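Local coordinates for NAD(P)H dehydrogenase (quinone) (PDB 1YDG), which catalyses the FMN-dependent reduction of quinones to quinols with NADH or NADPH, working as a homotetramer that binds one flavin per monomer, at residues V51-G54 and W58-N61; A79-F84 and R191-L196; T117-T122 and R187-R192. All blocks are in the same frame, centred on the assembly; numbering follows the deposited sequence.

Contact 1 of 3, residues V51-G54 and W58-N61; sequences VIDG and WKAN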
loop_
_atom_site.group_PDB
_atom_site.type_symbol
_atom_site.label_atom_id
_atom_site.label_comp_id
_atom_site.label_asym_id
_atom_site.label_seq_id
_atom_site.Cartn_x
_atom_site.Cartn_y
_atom_site.Cartn_z
ATOM N N VAL B 51 2.076 -25.150 -19.280
ATOM C CA VAL B 51 2.673 -24.557 -18.067
ATOM C C VAL B 51 2.301 -25.376 -16.821
ATOM O O VAL B 51 3.144 -25.649 -15.963
ATOM C CB VAL B 51 2.247 -23.080 -17.874
ATOM C CG1 VAL B 51 2.769 -22.521 -16.532
ATOM C CG2 VAL B 51 2.764 -22.224 -19.024
ATOM N N ILE B 52 1.033 -25.768 -16.728
ATOM C CA ILE B 52 0.577 -26.646 -15.643
ATOM C C ILE B 52 1.369 -27.973 -15.679
ATOM O O ILE B 52 1.802 -28.494 -14.649
ATOM C CB ILE B 52 -0.937 -26.927 -15.759
ATOM C CG1 ILE B 52 -1.732 -25.630 -15.576
ATOM C CG2 ILE B 52 -1.355 -27.975 -14.719
ATOM C CD1 ILE B 52 -3.203 -25.713 -16.033
ATOM N N ASP B 53 1.557 -28.502 -16.884
ATOM C CA ASP B 53 2.323 -29.739 -17.108
ATOM C C ASP B 53 3.793 -29.707 -16.643
ATOM O O ASP B 53 4.449 -30.740 -16.599
ATOM C CB ASP B 53 2.316 -30.053 -18.591
ATOM C CG ASP B 53 1.031 -30.689 -19.061
ATOM O OD1 ASP B 53 0.133 -31.011 -18.243
ATOM O OD2 ASP B 53 0.931 -30.868 -20.283
ATOM N N GLY B 54 4.312 -28.529 -16.316
ATOM C CA GLY B 54 5.688 -28.395 -15.840
ATOM C C GLY B 54 5.904 -28.681 -14.363
ATOM O O GLY B 54 7.046 -28.797 -13.928
ATOM N N TRP B 58 1.218 -28.771 -9.104
ATOM C CA TRP B 58 0.185 -28.006 -9.811
ATOM C C TRP B 58 -0.810 -28.934 -10.505
ATOM O O TRP B 58 -2.018 -28.825 -10.295
ATOM C CB TRP B 58 0.818 -27.045 -10.816
ATOM C CG TRP B 58 -0.079 -25.913 -11.275
ATOM C CD1 TRP B 58 -1.440 -25.796 -11.112
ATOM C CD2 TRP B 58 0.330 -24.755 -12.013
ATOM N NE1 TRP B 58 -1.883 -24.623 -11.676
ATOM C CE2 TRP B 58 -0.827 -23.971 -12.246
ATOM C CE3 TRP B 58 1.553 -24.312 -12.513
ATOM C CZ2 TRP B 58 -0.787 -22.758 -12.947
ATOM C CZ3 TRP B 58 1.595 -23.091 -13.202
ATOM C CH2 TRP B 58 0.428 -22.335 -13.413
ATOM N N LYS B 59 -0.307 -29.859 -11.320
ATOM C CA LYS B 59 -1.166 -30.891 -11.910
ATOM C C LYS B 59 -1.956 -31.642 -10.868
ATOM O O LYS B 59 -3.152 -31.847 -11.036
ATOM C CB LYS B 59 -0.373 -31.918 -12.706
ATOM C CG LYS B 59 -0.033 -31.466 -14.085
ATOM C CD LYS B 59 0.563 -32.581 -14.894
ATOM C CE LYS B 59 -0.462 -33.226 -15.782
ATOM N NZ LYS B 59 0.141 -34.420 -16.408
ATOM N N ALA B 60 -1.276 -32.061 -9.803
ATOM C CA ALA B 60 -1.914 -32.846 -8.756
ATOM C C ALA B 60 -3.032 -32.050 -8.102
ATOM O O ALA B 60 -4.119 -32.576 -7.866
ATOM C CB ALA B 60 -0.903 -33.267 -7.724
ATOM N N ASN B 61 -2.774 -30.770 -7.833
ATOM C CA ASN B 61 -3.749 -29.949 -7.119
ATOM C C ASN B 61 -4.970 -29.683 -7.957
ATOM O O ASN B 61 -6.079 -29.693 -7.450
ATOM C CB ASN B 61 -3.149 -28.625 -6.656
ATOM C CG ASN B 61 -4.127 -27.804 -5.842
ATOM O OD1 ASN B 61 -4.679 -28.276 -4.838
ATOM N ND2 ASN B 61 -4.335 -26.562 -6.255
#
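Ile52 lies over one face of the Trp58 indole, its CG1 4.1 Å from the centroid of the five-membered ring and 21° off the ring normal. This is a CH-pi contact, displaced toward the rim of the ring. Val51 adds a methyl group, CG1, obliquely at the six-membered part, where it reaches Trp58 CZ3 at 3.6 Å. With CG anti to its backbone N (chi1 -161°), Trp58 turns its ring back across Val51 and Ile52. The other branch of Ile52 serves the next residue: its CG2 packs on the aliphatic CG of Lys59 at 3.8 Å.

Beyond this apolar patch, the lysine chain crosses Asp53, bringing Lys59 CE to 3.4 Å from Asp53 OD1. The ammonium group itself stands farther off, with Lys59 NZ 3.9 Å from Asp53 OD1, a long salt bridge. The same carboxylate oxygen takes a hydrogen bond from Gln49, one turn back along the chain.

Further out, the Trp58 NE1 proton is given to Glu45 OE2, fixing the rotation of the indole, and Tyr14 and Ala47 pack against the ring. The side chain of Trp58 comes within about 4 Å of that of Ser16, an FMN-binding residue, so this pair of short helices in the flavodoxin-like fold borders the flavin site. Apolar packing of Val51 and Ile52 on the indole, with the aliphatic part of Lys59, is therefore probably the main tie, while the long ion pair at the exposed rim is likely to contribute less.

Contact 2 of 3, residues A79-F84 and R191-L196; sequences AEAIVF and RRQVEL
Gln193 and Ile82 make the one direct hydrogen bond between helix 191-196 and strand 81-84. Gln193 NE2 donates to Ile82 O at 3.0 Å along a nearly straight path (N-H...O 163°). The oxygen lies close to the plane of the amide, whereas the donor comes from well above the carbonyl plane. That approach suits a carbonyl already used within the sheet, since Ile82 O also pairs with the backbone of Ser119 on the adjacent strand. Because CG is anti to the backbone N (chi1 177°) and the chain stays extended beyond it, Gln193 spans the gap between helix and sheet at full length. Thr117 OG1 is a further partner of NE2, and the hydroxyl of Ser119 donates to OE1, so both ends of this buried amide are satisfied.

The segment axes approach to 9.3 Å and run at 155°, almost antiparallel. This is the layering of the flavodoxin-like fold, in which the C-terminal helix 180-204 covers the same face of the mainly parallel sheet as helix 19-33, here lying across strand 81-89 and its neighbour.

Van der Waals contacts of aliphatic groups flank the amide. Val83 CG2 touches Gln193 OE1 at 3.5 Å, and Ala81 CB sits 3.9 Å from Gln193 NE2; the small alanine side chain probably leaves the glutamine a path to the strand backbone.

Contacts with a second subunit belong to another side of the helix. Leu196 CD1 lies 3.9 Å above the centre of the Arg192 guanidinium, whose NH1 is hydrogen-bonded to Asn115 of a second subunit. Leu196 itself packs against Leu200 of that subunit.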
loop_
_atom_site.group_PDB
_atom_site.type_symbol
_atom_site.label_atom_id
_atom_site.label_comp_id
_atom_site.label_asym_id
_atom_site.label_seq_id
_atom_site.Cartn_x
_atom_site.Cartn_y
_atom_site.Cartn_z
ATOM N N ALA B 79 -23.571 -14.348 -1.320
ATOM C CA ALA B 79 -22.872 -14.266 -0.043
ATOM C C ALA B 79 -23.260 -13.026 0.759
ATOM O O ALA B 79 -23.576 -11.976 0.224
ATOM C CB ALA B 79 -21.353 -14.298 -0.253
ATOM N N GLU B 80 -23.240 -13.180 2.065
ATOM C CA GLU B 80 -23.317 -12.043 2.954
ATOM C C GLU B 80 -21.930 -11.766 3.516
ATOM O O GLU B 80 -21.636 -10.648 3.925
ATOM C CB GLU B 80 -24.324 -12.338 4.041
ATOM C CG GLU B 80 -25.739 -12.292 3.530
ATOM C CD GLU B 80 -26.703 -13.150 4.310
ATOM O OE1 GLU B 80 -26.290 -14.144 4.921
ATOM O OE2 GLU B 80 -27.901 -12.822 4.311
ATOM N N ALA B 81 -21.085 -12.797 3.515
ATOM C CA ALA B 81 -19.721 -12.698 3.983
ATOM C C ALA B 81 -18.799 -13.330 2.962
ATOM O O ALA B 81 -19.027 -14.445 2.535
ATOM C CB ALA B 81 -19.595 -13.389 5.336
ATOM N N ILE B 82 -17.754 -12.609 2.568
ATOM C CA ILE B 82 -16.808 -13.077 1.569
ATOM C C ILE B 82 -15.389 -13.205 2.094
ATOM O O ILE B 82 -14.874 -12.292 2.747
ATOM C CB ILE B 82 -16.763 -12.093 0.374
ATOM C CG1 ILE B 82 -18.115 -12.079 -0.342
ATOM C CG2 ILE B 82 -15.603 -12.456 -0.575
ATOM C CD1 ILE B 82 -18.428 -10.789 -1.135
ATOM N N VAL B 83 -14.742 -14.323 1.780
ATOM C CA VAL B 83 -13.301 -14.443 1.981
ATOM C C VAL B 83 -12.649 -14.727 0.647
ATOM O O VAL B 83 -13.103 -15.622 -0.069
ATOM C CB VAL B 83 -12.920 -15.582 2.982
ATOM C CG1 VAL B 83 -11.412 -15.772 3.077
ATOM C CG2 VAL B 83 -13.515 -15.345 4.367
ATOM N N PHE B 84 -11.575 -13.970 0.352
ATOM C CA PHE B 84 -10.680 -14.179 -0.803
ATOM C C PHE B 84 -9.305 -14.663 -0.337
ATOM O O PHE B 84 -8.714 -14.092 0.597
ATOM C CB PHE B 84 -10.452 -12.851 -1.556
ATOM C CG PHE B 84 -11.507 -12.515 -2.566
ATOM C CD1 PHE B 84 -12.747 -13.152 -2.567
ATOM C CD2 PHE B 84 -11.278 -11.519 -3.488
ATOM C CE1 PHE B 84 -13.729 -12.811 -3.504
ATOM C CE2 PHE B 84 -12.256 -11.177 -4.426
ATOM C CZ PHE B 84 -13.469 -11.817 -4.425
ATOM N N ARG B 191 -14.410 -17.467 11.922
ATOM C CA ARG B 191 -15.402 -17.514 12.990
ATOM C C ARG B 191 -15.800 -16.077 13.373
ATOM O O ARG B 191 -16.969 -15.740 13.511
ATOM C CB ARG B 191 -14.840 -18.312 14.185
ATOM C CG ARG B 191 -15.643 -18.262 15.478
ATOM C CD ARG B 191 -15.032 -19.178 16.557
ATOM N NE ARG B 191 -13.749 -18.643 17.041
ATOM C CZ ARG B 191 -12.543 -19.223 16.919
ATOM N NH1 ARG B 191 -12.385 -20.419 16.344
ATOM N NH2 ARG B 191 -11.470 -18.594 17.403
ATOM N N ARG B 192 -14.799 -15.229 13.501
ATOM C CA ARG B 192 -15.016 -13.844 13.853
ATOM C C ARG B 192 -15.823 -13.110 12.794
ATOM O O ARG B 192 -16.750 -12.377 13.119
ATOM C CB ARG B 192 -13.662 -13.189 14.039
ATOM C CG ARG B 192 -13.707 -11.707 14.132
ATOM C CD ARG B 192 -12.288 -11.173 14.378
ATOM N NE ARG B 192 -12.259 -9.752 14.087
ATOM C CZ ARG B 192 -12.739 -8.824 14.895
ATOM N NH1 ARG B 192 -13.277 -9.165 16.063
ATOM N NH2 ARG B 192 -12.688 -7.553 14.533
ATOM N N GLN B 193 -15.458 -13.297 11.531
ATOM C CA GLN B 193 -16.188 -12.657 10.434
ATOM C C GLN B 193 -17.648 -13.092 10.372
ATOM O O GLN B 193 -18.534 -12.266 10.132
ATOM C CB GLN B 193 -15.490 -12.905 9.094
ATOM C CG GLN B 193 -16.240 -12.324 7.891
ATOM C CD GLN B 193 -15.439 -12.338 6.626
ATOM O OE1 GLN B 193 -14.296 -12.766 6.616
ATOM N NE2 GLN B 193 -16.041 -11.860 5.528
ATOM N N VAL B 194 -17.902 -14.377 10.593
ATOM C CA VAL B 194 -19.282 -14.898 10.619
ATOM C C VAL B 194 -20.080 -14.260 11.758
ATOM O O VAL B 194 -21.196 -13.807 11.545
ATOM C CB VAL B 194 -19.298 -16.449 10.737
ATOM C CG1 VAL B 194 -20.693 -16.975 11.103
ATOM C CG2 VAL B 194 -18.798 -17.079 9.457
ATOM N N GLU B 195 -19.482 -14.200 12.949
ATOM C CA GLU B 195 -20.104 -13.519 14.106
ATOM C C GLU B 195 -20.413 -12.031 13.851
ATOM O O GLU B 195 -21.524 -11.560 14.131
ATOM C CB GLU B 195 -19.221 -13.676 15.352
ATOM C CG GLU B 195 -19.206 -15.108 15.897
ATOM C CD GLU B 195 -18.132 -15.361 16.959
ATOM O OE1 GLU B 195 -17.436 -14.400 17.382
ATOM O OE2 GLU B 195 -17.991 -16.540 17.376
ATOM N N LEU B 196 -19.453 -11.294 13.306
ATOM C CA LEU B 196 -19.719 -9.900 12.901
ATOM C C LEU B 196 -20.850 -9.790 11.866
ATOM O O LEU B 196 -21.748 -8.951 11.997
ATOM C CB LEU B 196 -18.450 -9.223 12.378
ATOM C CG LEU B 196 -17.398 -8.869 13.445
ATOM C CD1 LEU B 196 -16.068 -8.525 12.802
ATOM C CD2 LEU B 196 -17.853 -7.731 14.346
#

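Contact 3 of 3, residues T117-T122 and R187-R192; sequences TFSAMT and RHQVRR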
loop_
_atom_site.group_PDB
_atom_site.type_symbol
_atom_site.label_atom_id
_atom_site.label_comp_id
_atom_site.label_asym_id
_atom_site.label_seq_id
_atom_site.Cartn_x
_atom_site.Cartn_y
_atom_site.Cartn_z
ATOM N N THR B 117 -19.515 -8.375 4.150
ATOM C CA THR B 117 -18.241 -8.403 4.878
ATOM C C THR B 117 -17.195 -9.076 4.025
ATOM O O THR B 117 -17.513 -9.917 3.188
ATOM C CB THR B 117 -18.324 -9.062 6.234
ATOM O OG1 THR B 117 -18.705 -10.420 6.080
ATOM C CG2 THR B 117 -19.328 -8.341 7.140
ATOM N N PHE B 118 -15.949 -8.682 4.247
ATOM C CA PHE B 118 -14.824 -9.097 3.452
ATOM C C PHE B 118 -13.579 -9.230 4.299
ATOM O O PHE B 118 -13.224 -8.307 5.034
ATOM C CB PHE B 118 -14.516 -8.072 2.387
ATOM C CG PHE B 118 -13.428 -8.500 1.455
ATOM C CD1 PHE B 118 -13.725 -9.297 0.352
ATOM C CD2 PHE B 118 -12.103 -8.153 1.695
ATOM C CE1 PHE B 118 -12.712 -9.710 -0.523
ATOM C CE2 PHE B 118 -11.086 -8.559 0.830
ATOM C CZ PHE B 118 -11.392 -9.354 -0.279
ATOM N N SER B 119 -12.902 -10.367 4.168
ATOM C CA SER B 119 -11.534 -10.510 4.677
ATOM C C SER B 119 -10.742 -11.356 3.688
ATOM O O SER B 119 -11.304 -11.902 2.731
ATOM C CB SER B 119 -11.522 -11.133 6.071
ATOM O OG SER B 119 -11.628 -12.533 6.014
ATOM N N ALA B 120 -9.432 -11.424 3.883
ATOM C CA ALA B 120 -8.572 -12.046 2.899
ATOM C C ALA B 120 -7.456 -12.864 3.535
ATOM O O ALA B 120 -7.122 -12.683 4.700
ATOM C CB ALA B 120 -7.997 -10.974 1.970
ATOM N N MET B 121 -6.895 -13.771 2.746
ATOM C CA MET B 121 -5.837 -14.686 3.178
ATOM C C MET B 121 -4.874 -14.848 2.033
ATOM O O MET B 121 -5.228 -14.626 0.862
ATOM C CB MET B 121 -6.378 -16.075 3.535
ATOM C CG MET B 121 -7.417 -16.111 4.628
ATOM S SD MET B 121 -7.949 -17.791 5.077
ATOM C CE MET B 121 -8.399 -18.483 3.513
ATOM N N THR B 122 -3.649 -15.223 2.363
ATOM C CA THR B 122 -2.625 -15.390 1.350
ATOM C C THR B 122 -1.517 -16.376 1.741
ATOM O O THR B 122 -1.502 -16.930 2.848
ATOM C CB THR B 122 -2.024 -14.003 0.993
ATOM O OG1 THR B 122 -1.264 -14.088 -0.219
ATOM C CG2 THR B 122 -1.163 -13.466 2.147
ATOM N N ARG B 187 -9.131 -20.292 11.327
ATOM C CA ARG B 187 -10.390 -20.584 12.032
ATOM C C ARG B 187 -10.969 -19.365 12.740
ATOM O O ARG B 187 -12.176 -19.096 12.676
ATOM C CB ARG B 187 -10.198 -21.712 13.062
ATOM C CG ARG B 187 -9.915 -23.099 12.476
ATOM C CD ARG B 187 -10.153 -24.256 13.497
ATOM N NE ARG B 187 -9.210 -24.285 14.633
ATOM C CZ ARG B 187 -8.016 -24.894 14.645
ATOM N NH1 ARG B 187 -7.548 -25.528 13.575
ATOM N NH2 ARG B 187 -7.267 -24.860 15.741
ATOM N N HIS B 188 -10.113 -18.641 13.444
ATOM C CA HIS B 188 -10.533 -17.474 14.206
ATOM C C HIS B 188 -10.999 -16.352 13.288
ATOM O O HIS B 188 -12.058 -15.739 13.519
ATOM C CB HIS B 188 -9.400 -16.979 15.114
ATOM C CG HIS B 188 -9.668 -15.637 15.728
ATOM N ND1 HIS B 188 -10.586 -15.455 16.745
ATOM C CD2 HIS B 188 -9.179 -14.406 15.435
ATOM C CE1 HIS B 188 -10.636 -14.170 17.063
ATOM N NE2 HIS B 188 -9.787 -13.514 16.287
ATOM N N GLN B 189 -10.206 -16.095 12.255
ATOM C CA GLN B 189 -10.546 -15.087 11.235
ATOM C C GLN B 189 -11.952 -15.284 10.681
ATOM O O GLN B 189 -12.724 -14.331 10.603
ATOM C CB GLN B 189 -9.547 -15.104 10.094
ATOM C CG GLN B 189 -9.809 -14.033 9.027
ATOM C CD GLN B 189 -8.767 -14.007 7.950
ATOM O OE1 GLN B 189 -7.597 -14.309 8.196
ATOM N NE2 GLN B 189 -9.176 -13.627 6.726
ATOM N N VAL B 190 -12.268 -16.522 10.323
ATOM C CA VAL B 190 -13.548 -16.866 9.712
ATOM C C VAL B 190 -14.661 -16.861 10.757
ATOM O O VAL B 190 -15.719 -16.302 10.520
ATOM C CB VAL B 190 -13.481 -18.236 8.999
ATOM C CG1 VAL B 190 -14.861 -18.639 8.424
ATOM C CG2 VAL B 190 -12.433 -18.214 7.869
ATOM N N ARG B 191 -14.410 -17.467 11.922
ATOM C CA ARG B 191 -15.402 -17.514 12.990
ATOM C C ARG B 191 -15.800 -16.077 13.373
ATOM O O ARG B 191 -16.969 -15.740 13.511
ATOM C CB ARG B 191 -14.840 -18.312 14.185
ATOM C CG ARG B 191 -15.643 -18.262 15.478
ATOM C CD ARG B 191 -15.032 -19.178 16.557
ATOM N NE ARG B 191 -13.749 -18.643 17.041
ATOM C CZ ARG B 191 -12.543 -19.223 16.919
ATOM N NH1 ARG B 191 -12.385 -20.419 16.344
ATOM N NH2 ARG B 191 -11.470 -18.594 17.403
ATOM N N ARG B 192 -14.799 -15.229 13.501
ATOM C CA ARG B 192 -15.016 -13.844 13.853
ATOM C C ARG B 192 -15.823 -13.110 12.794
ATOM O O ARG B 192 -16.750 -12.377 13.119
ATOM C CB ARG B 192 -13.662 -13.189 14.039
ATOM C CG ARG B 192 -13.707 -11.707 14.132
ATOM C CD ARG B 192 -12.288 -11.173 14.378
ATOM N NE ARG B 192 -12.259 -9.752 14.087
ATOM C CZ ARG B 192 -12.739 -8.824 14.895
ATOM N NH1 ARG B 192 -13.277 -9.165 16.063
ATOM N NH2 ARG B 192 -12.688 -7.553 14.533
#
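Gln189 reaches from helix 187-192 to Ser119 and Ala120 of strand 117-122, a buried polar bridge between layers of the flavodoxin-like alpha/beta sandwich. The helix runs at 172° to the strand, so the two are very nearly antiparallel, with segment axes 9.9 Å apart.

Two hydrogen bonds carry the contact, and a single nitrogen makes both. Gln189 NE2 donates to Ser119 OG at 2.8 Å, with the hydroxyl nearly in the amide plane. The second N-H goes to Ala120 O, 3.0 Å from Gln189 NE2; here the donor stands high above the carbonyl plane and the oxygen is tilted from that of the amide. Ser119 can receive the first bond because its OG sits between the backbone N and the carbonyl carbon (chi1 82°); the other partner of this hydroxyl is Gln193, one helical turn beyond Gln189. On the other side of the amide, the backbone N of Ala169 donates to Gln189 OE1, so the whole group is held against turning. A leucine here would probably leave Ser119 OG and Ala169 N without these buried partners and break the polar tie to Ala120.

Arg187 ties this helix to helix 19-33 through a salt bridge with Glu26, and makes a second one with Glu180 within its own helix.

Van der Waals contact adds to these bonds: Met121, which also packs on Met23 of helix 19-33, crosses the end of the amide obliquely, its CG 3.7 Å from Gln189 NE2 and 4.0 Å from Gln189 OE1.

Contacts 2 and 3 are two turns of one interface: their centres lie 6 Å apart, both use helix 180-204, and their strands are neighbours in the same sheet. Ser119 of contact 3 joins them directly, its OG 2.7 Å from Gln193 OE1 of contact 2, while Ile82 N pairs with Thr117 O at 2.8 Å. Contact 1 is remote, its centre 31 Å from that of contact 2 and 28 Å from that of contact 3. It borders the flavin site, with the side chains of Trp58 and FMN-binding Arg89 about 6 Å apart. The Met121 side chain of contact 3 is about 7 Å from Gly20, another FMN-binding residue.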